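Local coordinates for protein angiotensin-converting enzyme (Anopheles gambiae, PDB 6S1Y) that probably acts as a zinc-dependent peptidase of the angiotensin-converting enzyme family, removing dipeptides from the C-terminal ends of small peptides, at residues Glu351-His356 against Leu393-Pro398; Phe383-Gly388 against Leu495-Ser500; Tyr501-Gln506 against Arg565-Asp570; Lys543-Leu548 against Pro555-Val560. All coordinates share one frame; numbering follows the deposited sequence. Where two conformers were deposited one is given.

From the N terminus, helix 349-368 supplies the first partner of contact 1, and helix 381-395 then supplies one segment to contact 2 before its C-terminal end closes contact 1. Because the segments alternate, contacts 1 and 2 cross, and helix 381-395 is tied to helix 349-368 on one hand and to helix 495-514 on the other. Contact 2 closes at the start of helix 495-514, whose next turns open contact 3. That loop returns at 565-570, and within it lies the short-range contact 4, pairing helices 536-547 and 554-562. Phe383 packs on Ile503, Met545, Ala557 and Met558, so contacts 2, 3 and 4 are joined around helix 381-395, which carries the zinc ligand Glu385.

Contact 1 of 4, residues Glu351-His356 against Leu393-Pro398; sequences EFFVVH and LSVSTP
The carbonyl oxygen of Phe352 is gripped twice by His356, a residue that also meets Val395 on the facing segment. His356 ND1 donates to Phe352 O over 2.9 Å in a nearly straight bond (N-H...O 166°), with the acceptor close to the imidazole plane, while the backbone bond from His356 N to the same oxygen is weak at 3.3 Å. This internal tie fixes the rotation of the imidazole and sets its CE1 over the centre of the Phe352 ring, 3.9 Å above the plane.

Held so, the ring turns NE2 toward Val395, whose CG2 methyl approaches that nitrogen to 3.6 Å, obliquely to the ring. The other methyl, CG1, stands anti to the backbone N (169°) and serves the phenylalanines: Phe353 CE1 lies 4.0 Å from it, and Phe352 touches it more loosely. The far end of the Phe353 ring reaches along to Ser396, its CZ resting on Ser396 CB.

The contact joins helix 349-368, which carries the zinc ligands His357 and His361, to helix 381-395, which carries the zinc ligand Glu385. Polar groups are likewise served locally on 393-398, Ser396 OG returning to Leu393 O and Thr397 OG1 to Ser394 O. Contact between the two segments therefore falls to aliphatic carbons and rings, and the ND1 proton, with NE2 facing a methyl, is consistent with a neutral His356.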
# COMPACT_ATOMS: atom_id res chain seq x y z
N GLU A 351 -10.30 0.80 9.30
CA GLU A 351 -9.13 1.29 10.01
C GLU A 351 -8.50 0.21 10.88
O GLU A 351 -7.27 0.19 11.06
CB GLU A 351 -9.53 2.50 10.87
CG GLU A 351 -9.89 3.78 10.10
CD GLU A 351 -8.68 4.69 9.86
OE1 GLU A 351 -8.82 5.69 9.11
OE2 GLU A 351 -7.60 4.43 10.40
N PHE A 352 -9.30 -0.71 11.42
CA PHE A 352 -8.74 -1.84 12.16
C PHE A 352 -7.75 -2.62 11.31
O PHE A 352 -6.71 -3.05 11.81
CB PHE A 352 -9.87 -2.75 12.64
CG PHE A 352 -9.51 -3.63 13.81
CD1 PHE A 352 -8.62 -3.21 14.79
CD2 PHE A 352 -10.10 -4.87 13.94
CE1 PHE A 352 -8.32 -4.02 15.89
CE2 PHE A 352 -9.80 -5.70 15.04
CZ PHE A 352 -8.92 -5.27 16.02
N PHE A 353 -8.05 -2.82 10.01
CA PHE A 353 -7.11 -3.50 9.11
C PHE A 353 -5.90 -2.63 8.81
O PHE A 353 -4.78 -3.15 8.68
CB PHE A 353 -7.80 -3.92 7.79
CG PHE A 353 -8.86 -4.95 7.98
CD1 PHE A 353 -8.60 -6.10 8.72
CD2 PHE A 353 -10.14 -4.74 7.50
CE1 PHE A 353 -9.60 -7.03 8.94
CE2 PHE A 353 -11.14 -5.67 7.72
CZ PHE A 353 -10.87 -6.82 8.44
N VAL A 354 -6.09 -1.32 8.64
CA VAL A 354 -4.93 -0.45 8.47
C VAL A 354 -4.00 -0.58 9.68
O VAL A 354 -2.78 -0.68 9.53
CB VAL A 354 -5.37 1.01 8.26
CG1 VAL A 354 -4.16 1.93 8.30
CG2 VAL A 354 -6.10 1.18 6.91
N VAL A 355 -4.57 -0.63 10.89
CA VAL A 355 -3.76 -0.82 12.10
C VAL A 355 -2.83 -2.01 11.92
O VAL A 355 -1.61 -1.90 12.09
CB VAL A 355 -4.67 -0.98 13.33
CG1 VAL A 355 -3.90 -1.48 14.54
CG2 VAL A 355 -5.34 0.37 13.66
N HIS A 356 -3.39 -3.15 11.52
CA HIS A 356 -2.58 -4.34 11.31
C HIS A 356 -1.55 -4.16 10.20
O HIS A 356 -0.40 -4.58 10.34
CB HIS A 356 -3.47 -5.53 11.00
CG HIS A 356 -4.23 -6.04 12.19
ND1 HIS A 356 -5.39 -5.45 12.62
CD2 HIS A 356 -3.97 -7.05 13.04
CE1 HIS A 356 -5.83 -6.09 13.69
NE2 HIS A 356 -4.98 -7.07 13.97
N LEU A 393 -5.70 -11.02 6.90
CA LEU A 393 -6.44 -12.15 6.33
C LEU A 393 -7.02 -13.06 7.41
O LEU A 393 -8.15 -13.52 7.29
CB LEU A 393 -5.54 -12.96 5.38
CG LEU A 393 -5.32 -12.30 4.00
CD1 LEU A 393 -4.30 -13.07 3.16
CD2 LEU A 393 -6.60 -12.20 3.23
N SER A 394 -6.25 -13.34 8.48
CA SER A 394 -6.79 -14.16 9.57
C SER A 394 -7.84 -13.38 10.35
O SER A 394 -8.91 -13.92 10.67
CB SER A 394 -5.67 -14.62 10.51
OG SER A 394 -4.88 -15.66 9.96
N VAL A 395 -7.56 -12.11 10.66
CA VAL A 395 -8.47 -11.30 11.46
C VAL A 395 -9.82 -11.16 10.79
O VAL A 395 -10.84 -10.97 11.45
CB VAL A 395 -7.87 -9.91 11.72
CG1 VAL A 395 -8.93 -9.02 12.31
CG2 VAL A 395 -6.69 -9.98 12.65
N SER A 396 -9.85 -11.24 9.45
CA SER A 396 -11.09 -10.98 8.74
C SER A 396 -12.05 -12.16 8.80
O SER A 396 -13.24 -11.97 8.57
CB SER A 396 -10.79 -10.61 7.29
OG SER A 396 -10.32 -11.74 6.56
N THR A 397 -11.56 -13.35 9.13
CA THR A 397 -12.42 -14.53 9.13
C THR A 397 -13.52 -14.42 10.18
O THR A 397 -13.32 -13.83 11.25
CB THR A 397 -11.62 -15.79 9.41
OG1 THR A 397 -11.04 -15.70 10.71
CG2 THR A 397 -10.54 -15.99 8.36
N PRO A 398 -14.70 -14.96 9.89
CA PRO A 398 -15.71 -15.09 10.95
C PRO A 398 -15.19 -15.81 12.18
O PRO A 398 -15.49 -15.40 13.30
CB PRO A 398 -16.83 -15.88 10.25
CG PRO A 398 -16.68 -15.57 8.82
CD PRO A 398 -15.19 -15.46 8.59

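Contact 2 of 4, residues Phe383-Gly388 against Leu495-Ser500; sequences FHEAVG and LRYFVS. With ZN (zinc ion), chain G; KSN ((2~{S})-2-[[(4~{S})-4-azanyl-5-oxidanyl-5-oxidanylidene-pentanoyl]amino]pentanedioic acid), chain H.
The Glu385 carboxylate comes in obliquely to the Tyr497 ring, its plane turned 48° from it, and brings OE1 to 3.2 Å from Tyr497 CE1. The ring itself is sandwiched between the bound diglutamate KSN and its own neighbour Arg496: KSN N01 lies over one face, 3.8 Å from Tyr497 CD1, and Arg496 CG covers the opposite face, offset toward the rim. At its edge, in the ring plane, sits KSN O15, to which Tyr497 OH donates a 2.7 Å hydrogen bond.

Glu385 OE1 also binds the zinc ion at 1.9 Å, the Glu385 chain being bent at chi2 (-58°) to arrive there. KSN O15 is bound to the metal equally closely, with O14 farther off. The second oxygen, OE2, is 3.6 Å from Arg496 CD. Although the guanidinium is not far away, the pair is too long for a salt bridge, and Arg496 NE is instead paired with Glu493; its positive charge may still polarise the carboxylate modestly.

Behind the metal the helices cross at -52°, close enough that Ser500 CB meets Glu385 CB at 3.6 Å. Ser500 OG is wedged against Ala386, 3.2 Å from its CA, a tight fit that a small residue on each helix makes possible.

With His357 and His361 of the HExxH motif completing the protein ligands, a glutamate from a following helix marks the gluzincin zinc site, here occupied by a carboxylate of KSN.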
# COMPACT_ATOMS: atom_id res chain seq x y z
N PHE A 383 7.49 -7.54 0.25
CA PHE A 383 7.50 -8.23 1.53
C PHE A 383 7.06 -7.29 2.66
O PHE A 383 6.29 -7.69 3.53
CB PHE A 383 8.90 -8.76 1.85
CG PHE A 383 9.23 -10.05 1.16
CD1 PHE A 383 9.18 -10.15 -0.21
CD2 PHE A 383 9.64 -11.15 1.90
CE1 PHE A 383 9.50 -11.33 -0.84
CE2 PHE A 383 9.98 -12.32 1.29
CZ PHE A 383 9.91 -12.42 -0.09
N HIS A 384 7.54 -6.05 2.65
CA HIS A 384 7.18 -5.13 3.73
C HIS A 384 5.69 -4.86 3.78
O HIS A 384 5.09 -4.80 4.86
CB HIS A 384 7.93 -3.82 3.57
CG HIS A 384 8.75 -3.46 4.76
ND1 HIS A 384 8.19 -3.13 5.97
CD2 HIS A 384 10.09 -3.40 4.94
CE1 HIS A 384 9.14 -2.87 6.84
NE2 HIS A 384 10.30 -3.02 6.24
N GLU A 385 5.07 -4.67 2.61
CA GLU A 385 3.63 -4.40 2.56
C GLU A 385 2.80 -5.64 2.87
O GLU A 385 1.66 -5.51 3.31
CB GLU A 385 3.28 -3.84 1.18
CG GLU A 385 4.11 -2.64 0.78
CD GLU A 385 3.99 -1.51 1.78
OE1 GLU A 385 2.97 -1.47 2.50
OE2 GLU A 385 4.93 -0.70 1.87
N ALA A 386 3.36 -6.83 2.69
CA ALA A 386 2.59 -8.05 2.87
C ALA A 386 2.39 -8.45 4.33
O ALA A 386 1.40 -9.11 4.66
CB ALA A 386 3.28 -9.21 2.14
N VAL A 387 3.30 -8.03 5.23
CA VAL A 387 3.36 -8.67 6.55
C VAL A 387 2.05 -8.47 7.32
O VAL A 387 1.44 -9.43 7.80
CB VAL A 387 4.55 -8.13 7.37
CG1 VAL A 387 4.47 -8.67 8.79
CG2 VAL A 387 5.86 -8.49 6.70
N GLY A 388 1.65 -7.21 7.52
CA GLY A 388 0.44 -6.95 8.27
C GLY A 388 -0.80 -7.47 7.57
O GLY A 388 -1.77 -7.88 8.22
N LEU A 495 4.18 -0.33 -6.93
CA LEU A 495 4.19 -1.75 -7.27
C LEU A 495 4.38 -2.63 -6.03
O LEU A 495 3.94 -3.78 -6.02
CB LEU A 495 5.28 -2.05 -8.30
CG LEU A 495 5.14 -3.46 -8.88
CD1 LEU A 495 4.11 -3.48 -9.98
CD2 LEU A 495 6.48 -3.98 -9.38
N ARG A 496 5.02 -2.10 -4.98
CA ARG A 496 5.10 -2.83 -3.71
C ARG A 496 3.75 -3.41 -3.30
O ARG A 496 3.68 -4.52 -2.76
CB ARG A 496 5.63 -1.91 -2.60
CG ARG A 496 4.83 -0.62 -2.42
CD ARG A 496 5.53 0.35 -1.47
NE ARG A 496 6.81 0.83 -1.99
CZ ARG A 496 7.65 1.61 -1.29
NH1 ARG A 496 7.32 1.99 -0.08
NH2 ARG A 496 8.82 1.99 -1.81
N TYR A 497 2.65 -2.66 -3.53
CA TYR A 497 1.35 -3.12 -3.06
C TYR A 497 0.77 -4.19 -3.99
O TYR A 497 0.14 -5.14 -3.53
CB TYR A 497 0.39 -1.94 -2.90
CG TYR A 497 0.91 -0.84 -1.98
CD1 TYR A 497 0.82 -0.96 -0.58
CD2 TYR A 497 1.49 0.30 -2.50
CE1 TYR A 497 1.30 0.04 0.25
CE2 TYR A 497 1.99 1.30 -1.67
CZ TYR A 497 1.89 1.16 -0.30
OH TYR A 497 2.36 2.16 0.52
N PHE A 498 1.04 -4.09 -5.28
CA PHE A 498 0.67 -5.16 -6.20
C PHE A 498 1.35 -6.47 -5.80
O PHE A 498 0.72 -7.52 -5.69
CB PHE A 498 1.03 -4.77 -7.64
CG PHE A 498 0.63 -5.79 -8.67
CD1 PHE A 498 1.41 -6.90 -8.91
CD2 PHE A 498 -0.55 -5.64 -9.38
CE1 PHE A 498 1.03 -7.85 -9.86
CE2 PHE A 498 -0.94 -6.57 -10.32
CZ PHE A 498 -0.14 -7.69 -10.56
N VAL A 499 2.67 -6.41 -5.60
CA VAL A 499 3.41 -7.61 -5.21
C VAL A 499 2.87 -8.15 -3.90
O VAL A 499 2.62 -9.35 -3.75
CB VAL A 499 4.91 -7.29 -5.14
CG1 VAL A 499 5.70 -8.48 -4.67
CG2 VAL A 499 5.40 -6.89 -6.51
N SER A 500 2.68 -7.27 -2.91
CA SER A 500 2.11 -7.68 -1.64
C SER A 500 0.79 -8.43 -1.81
O SER A 500 0.55 -9.44 -1.15
CB SER A 500 1.87 -6.46 -0.76
OG SER A 500 1.10 -6.85 0.36
ZN ZN G . 2.57 -0.27 3.97
C10 KSN H . 4.91 5.78 3.27
C13 KSN H . 2.03 2.19 3.93
C17 KSN H . -3.28 2.85 0.16
C02 KSN H . -2.85 1.59 0.91
C03 KSN H . -1.55 1.69 1.71
C04 KSN H . -1.08 3.09 2.09
C05 KSN H . -0.95 3.35 3.62
C07 KSN H . 1.61 3.64 3.55
C08 KSN H . 2.64 4.69 3.95
C09 KSN H . 3.95 4.58 3.15
N01 KSN H . -2.70 0.47 -0.03
N06 KSN H . 0.33 3.67 4.26
O11 KSN H . 4.46 6.90 3.68
O12 KSN H . 6.14 5.68 2.96
O14 KSN H . 1.76 1.78 5.09
O15 KSN H . 2.57 1.42 3.11
O16 KSN H . -1.94 3.37 4.29
O18 KSN H . -3.97 3.70 0.78
O19 KSN H . -2.99 3.10 -1.05

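Contact 3 of 4, residues Tyr501-Gln506 against Arg565-Asp570; sequences YVIQFQ and RKMSAD
Gln506 and the backbone around Met567 are joined by a pair of hydrogen bonds in which the side-chain amide uses both its ends. Gln506 NE2 donates to Lys566 O over 3.0 Å; the bond is straight (173°), lying in the carbonyl plane of Lys566 and in the plane of the glutamine amide. In return Gln506 OE1 accepts from Ser568 N at 2.8 Å, but here the donor stands well above the carbonyl plane, 50° out of it. The acceptor before Met567 and the donor after it are thus both satisfied by one side chain, which reaches them because it is extended beyond CG (chi2 -179°).

The carbonyl of Ser568 is served by a water. This bridging molecule donates to Ser568 O at 2.7 Å and to Val502 O at 2.9 Å, the latter oxygen also taking an i to i-3 backbone bond from Phe505 N.

This is a helix flank docking on an irregular connection, the link between helices 554-562 and 570-575 in the largely helical angiotensin-converting enzyme fold. Ser568 performs the capping at the start of the second helix: its OG accepts from Asp570 N at 3.1 Å.

Apolar groups fill the intervals. Val502 CG1 presses on Met567 CG at 3.6 Å and also lies against Ser568 O, while Ile503 CG2 meets the same methionine carbon at 4.0 Å; both side chains cross the methionine at roughly a right angle. Beyond them Met567 rests on Phe203 and Gln206 of helix 203-233.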
# COMPACT_ATOMS: atom_id res chain seq x y z
N TYR A 501 -0.11 -7.90 -2.63
CA TYR A 501 -1.43 -8.50 -2.74
C TYR A 501 -1.38 -9.87 -3.41
O TYR A 501 -2.26 -10.70 -3.15
CB TYR A 501 -2.39 -7.55 -3.46
CG TYR A 501 -3.12 -6.65 -2.49
CD1 TYR A 501 -2.43 -5.75 -1.69
CD2 TYR A 501 -4.50 -6.74 -2.33
CE1 TYR A 501 -3.08 -4.94 -0.77
CE2 TYR A 501 -5.17 -5.92 -1.39
CZ TYR A 501 -4.44 -5.04 -0.62
OH TYR A 501 -5.08 -4.24 0.29
N VAL A 502 -0.35 -10.16 -4.20
CA VAL A 502 -0.13 -11.52 -4.68
C VAL A 502 0.53 -12.38 -3.60
O VAL A 502 -0.01 -13.43 -3.20
CB VAL A 502 0.73 -11.51 -5.96
CG1 VAL A 502 0.98 -12.95 -6.42
CG2 VAL A 502 0.09 -10.67 -7.05
N ILE A 503 1.72 -11.99 -3.13
CA ILE A 503 2.49 -12.91 -2.29
C ILE A 503 1.87 -13.08 -0.92
O ILE A 503 2.07 -14.11 -0.27
CB ILE A 503 3.97 -12.47 -2.12
CG1 ILE A 503 4.07 -11.20 -1.28
CG2 ILE A 503 4.60 -12.28 -3.46
CD1 ILE A 503 5.49 -10.68 -1.18
N GLN A 504 1.11 -12.09 -0.44
CA GLN A 504 0.52 -12.26 0.88
C GLN A 504 -0.36 -13.51 0.92
O GLN A 504 -0.54 -14.10 2.00
CB GLN A 504 -0.27 -11.03 1.31
CG GLN A 504 -1.61 -10.81 0.62
CD GLN A 504 -2.28 -9.49 1.07
OE1 GLN A 504 -3.36 -9.49 1.63
NE2 GLN A 504 -1.60 -8.38 0.82
N PHE A 505 -0.92 -13.94 -0.21
CA PHE A 505 -1.72 -15.16 -0.17
C PHE A 505 -0.83 -16.40 -0.18
O PHE A 505 -1.22 -17.45 0.36
CB PHE A 505 -2.74 -15.18 -1.33
CG PHE A 505 -3.81 -14.12 -1.19
CD1 PHE A 505 -3.62 -12.84 -1.70
CD2 PHE A 505 -4.98 -14.39 -0.52
CE1 PHE A 505 -4.61 -11.86 -1.55
CE2 PHE A 505 -5.96 -13.41 -0.35
CZ PHE A 505 -5.77 -12.16 -0.86
N GLN A 506 0.36 -16.30 -0.77
CA GLN A 506 1.36 -17.36 -0.62
C GLN A 506 1.81 -17.49 0.83
O GLN A 506 1.89 -18.59 1.36
CB GLN A 506 2.54 -17.09 -1.55
CG GLN A 506 2.15 -17.05 -3.02
CD GLN A 506 3.30 -16.80 -3.94
OE1 GLN A 506 3.46 -15.69 -4.48
NE2 GLN A 506 4.12 -17.82 -4.15
N ARG A 565 10.10 -20.40 -4.36
CA ARG A 565 11.05 -19.34 -4.62
C ARG A 565 10.53 -18.33 -5.64
O ARG A 565 11.30 -17.49 -6.11
CB ARG A 565 12.38 -19.94 -5.09
CG ARG A 565 12.93 -20.98 -4.12
CD ARG A 565 14.18 -21.66 -4.65
NE ARG A 565 15.08 -20.73 -5.31
CZ ARG A 565 15.95 -19.94 -4.68
NH1 ARG A 565 16.05 -19.97 -3.35
NH2 ARG A 565 16.72 -19.13 -5.38
N LYS A 566 9.24 -18.37 -5.98
CA LYS A 566 8.71 -17.42 -6.94
C LYS A 566 7.36 -16.88 -6.50
O LYS A 566 6.59 -17.54 -5.80
CB LYS A 566 8.62 -18.06 -8.34
CG LYS A 566 10.00 -18.17 -9.01
CD LYS A 566 9.95 -18.78 -10.41
CE LYS A 566 11.19 -18.41 -11.24
NZ LYS A 566 11.20 -16.96 -11.68
N MET A 567 7.11 -15.63 -6.88
CA MET A 567 5.77 -15.06 -6.80
C MET A 567 4.85 -15.82 -7.75
O MET A 567 5.20 -16.08 -8.91
CB MET A 567 5.82 -13.58 -7.17
CG MET A 567 4.49 -12.91 -7.41
SD MET A 567 4.71 -11.13 -7.71
CE MET A 567 4.94 -11.09 -9.50
N SER A 568 3.68 -16.20 -7.24
CA SER A 568 2.73 -16.96 -8.03
C SER A 568 1.33 -16.57 -7.61
O SER A 568 1.06 -16.40 -6.42
CB SER A 568 2.90 -18.47 -7.85
OG SER A 568 1.85 -19.15 -8.51
N ALA A 569 0.45 -16.40 -8.61
CA ALA A 569 -0.96 -16.11 -8.36
C ALA A 569 -1.78 -17.34 -8.01
O ALA A 569 -3.00 -17.20 -7.84
CB ALA A 569 -1.58 -15.45 -9.60
N ASP A 570 -1.15 -18.51 -7.90
CA ASP A 570 -1.87 -19.74 -7.56
C ASP A 570 -2.67 -19.56 -6.28
O ASP A 570 -3.88 -19.84 -6.23
CB ASP A 570 -0.87 -20.90 -7.44
CG ASP A 570 -1.51 -22.22 -6.99
OD1 ASP A 570 -2.75 -22.34 -7.00
OD2 ASP A 570 -0.73 -23.14 -6.64
O HOH W 1 -1.02 -15.58 -4.86

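Contact 4 of 4, residues Lys543-Leu548 against Pro555-Val560; sequences KEMLAL and PDAMEV. With NAG (2-acetamido-2-deoxy-beta-D-glucopyranose), chain C.
Met545 lies along the backbone of Ala557, its CG and its SD both about 3.1 Å from Ala557 O, an intimate fit. The extended first two torsions (chi1 180°, chi2 171°) bring CG and SD there, and the bend at chi3 only turns CE. Beside it, Val560 inserts its CG1 methyl between Glu544 and Met545, 3.7 Å from Met545 N and 3.8 Å from Glu544 OE2; the aliphatic part of the glutamate crosses the valine obliquely, so its carboxylate borders an apolar methyl. Leu548 extends CD1 to 3.8 Å from Ala557 CA and, less closely, to Val560 CG2 at 4.2 Å.

Around this first shell, Phe383 of helix 381-395 packs on Met545, Ala557 and Met558, and Phe507 of helix 495-514 backs both methionines. Asp556 and Glu559 share Arg565, whose salt bridges tie helix 554-562 to the loop that follows it.

Farther out, Lys543, which takes no part in the helix pairing, reaches the sugar probably carried by Asn301, which Asn540 also hydrogen-bonds; its NZ donates to NAG O6 at 2.7 Å.

The short axes run 8.6 Å apart at 165°, with few residues between the helices: an antiparallel helical hairpin, its inner side applied to the helices of the zinc site, with a neighbouring glycan held at Lys543.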
# COMPACT_ATOMS: atom_id res chain seq x y z
N LYS A 543 8.91 -15.24 11.69
CA LYS A 543 10.07 -14.58 12.32
C LYS A 543 11.35 -14.80 11.53
O LYS A 543 12.11 -13.86 11.26
CB LYS A 543 10.31 -15.11 13.74
CG LYS A 543 9.39 -14.63 14.81
CD LYS A 543 9.64 -15.43 16.10
CE LYS A 543 10.96 -15.08 16.76
NZ LYS A 543 11.24 -15.99 17.91
N GLU A 544 11.63 -16.06 11.19
CA GLU A 544 12.87 -16.39 10.49
C GLU A 544 12.98 -15.62 9.18
O GLU A 544 14.03 -15.06 8.86
CB GLU A 544 12.94 -17.90 10.25
CG GLU A 544 14.34 -18.40 9.89
CD GLU A 544 14.38 -19.87 9.48
OE1 GLU A 544 13.63 -20.69 10.07
OE2 GLU A 544 15.17 -20.22 8.56
N MET A 545 11.90 -15.58 8.40
CA MET A 545 11.95 -14.86 7.13
C MET A 545 12.22 -13.38 7.36
O MET A 545 13.11 -12.79 6.74
CB MET A 545 10.65 -15.06 6.35
CG MET A 545 10.62 -14.34 5.01
SD MET A 545 9.19 -14.81 3.98
CE MET A 545 7.87 -13.91 4.75
N LEU A 546 11.48 -12.76 8.28
CA LEU A 546 11.62 -11.33 8.51
C LEU A 546 12.96 -10.97 9.12
O LEU A 546 13.47 -9.88 8.85
CB LEU A 546 10.49 -10.85 9.43
CG LEU A 546 9.08 -11.20 8.96
CD1 LEU A 546 8.06 -10.54 9.87
CD2 LEU A 546 8.87 -10.81 7.52
N ALA A 547 13.55 -11.84 9.95
CA ALA A 547 14.84 -11.53 10.56
C ALA A 547 15.92 -11.35 9.51
O ALA A 547 16.91 -10.66 9.76
CB ALA A 547 15.25 -12.62 11.56
N LEU A 548 15.73 -11.94 8.32
CA LEU A 548 16.71 -11.78 7.26
C LEU A 548 16.83 -10.35 6.77
O LEU A 548 17.87 -9.98 6.21
CB LEU A 548 16.36 -12.67 6.07
CG LEU A 548 16.41 -14.18 6.31
CD1 LEU A 548 15.88 -14.88 5.07
CD2 LEU A 548 17.84 -14.63 6.63
N PRO A 555 14.08 -14.38 -3.20
CA PRO A 555 13.60 -15.77 -3.36
C PRO A 555 14.00 -16.65 -2.18
O PRO A 555 13.19 -17.47 -1.73
CB PRO A 555 14.25 -16.22 -4.67
CG PRO A 555 14.50 -14.97 -5.42
CD PRO A 555 14.86 -13.95 -4.37
N ASP A 556 15.20 -16.46 -1.63
CA ASP A 556 15.61 -17.25 -0.47
C ASP A 556 14.79 -16.88 0.75
O ASP A 556 14.40 -17.76 1.53
CB ASP A 556 17.11 -17.05 -0.20
CG ASP A 556 17.98 -17.46 -1.39
OD1 ASP A 556 17.79 -18.57 -1.93
OD2 ASP A 556 18.83 -16.64 -1.79
N ALA A 557 14.49 -15.60 0.93
CA ALA A 557 13.63 -15.22 2.05
C ALA A 557 12.25 -15.86 1.92
O ALA A 557 11.70 -16.36 2.91
CB ALA A 557 13.51 -13.70 2.13
N MET A 558 11.69 -15.88 0.71
CA MET A 558 10.38 -16.49 0.54
C MET A 558 10.43 -17.98 0.82
O MET A 558 9.60 -18.52 1.57
CB MET A 558 9.87 -16.25 -0.88
CG MET A 558 8.55 -16.97 -1.16
SD MET A 558 7.92 -16.52 -2.77
CE MET A 558 6.95 -15.10 -2.29
N GLU A 559 11.39 -18.68 0.22
CA GLU A 559 11.50 -20.12 0.45
C GLU A 559 11.50 -20.46 1.93
O GLU A 559 10.97 -21.50 2.33
CB GLU A 559 12.77 -20.66 -0.21
CG GLU A 559 12.93 -22.14 0.02
CD GLU A 559 13.87 -22.79 -0.95
OE1 GLU A 559 14.85 -22.14 -1.38
OE2 GLU A 559 13.62 -23.97 -1.29
N VAL A 560 12.05 -19.58 2.77
CA VAL A 560 12.12 -19.87 4.21
C VAL A 560 10.74 -20.14 4.77
O VAL A 560 10.57 -20.98 5.67
CB VAL A 560 12.80 -18.69 4.94
CG1 VAL A 560 12.46 -18.71 6.44
CG2 VAL A 560 14.29 -18.72 4.72
C1 NAG C . 9.88 -18.07 20.74
C2 NAG C . 10.05 -19.59 20.86
C3 NAG C . 11.35 -19.93 21.58
C4 NAG C . 12.54 -19.23 20.92
C5 NAG C . 12.25 -17.73 20.81
C6 NAG C . 13.31 -16.97 20.04
C7 NAG C . 8.05 -21.02 20.99
C8 NAG C . 6.93 -21.51 21.86
N2 NAG C . 8.91 -20.17 21.57
O3 NAG C . 11.54 -21.34 21.51
O4 NAG C . 13.73 -19.46 21.68
O5 NAG C . 11.02 -17.51 20.11
O6 NAG C . 12.99 -15.59 19.94
O7 NAG C . 8.17 -21.39 19.83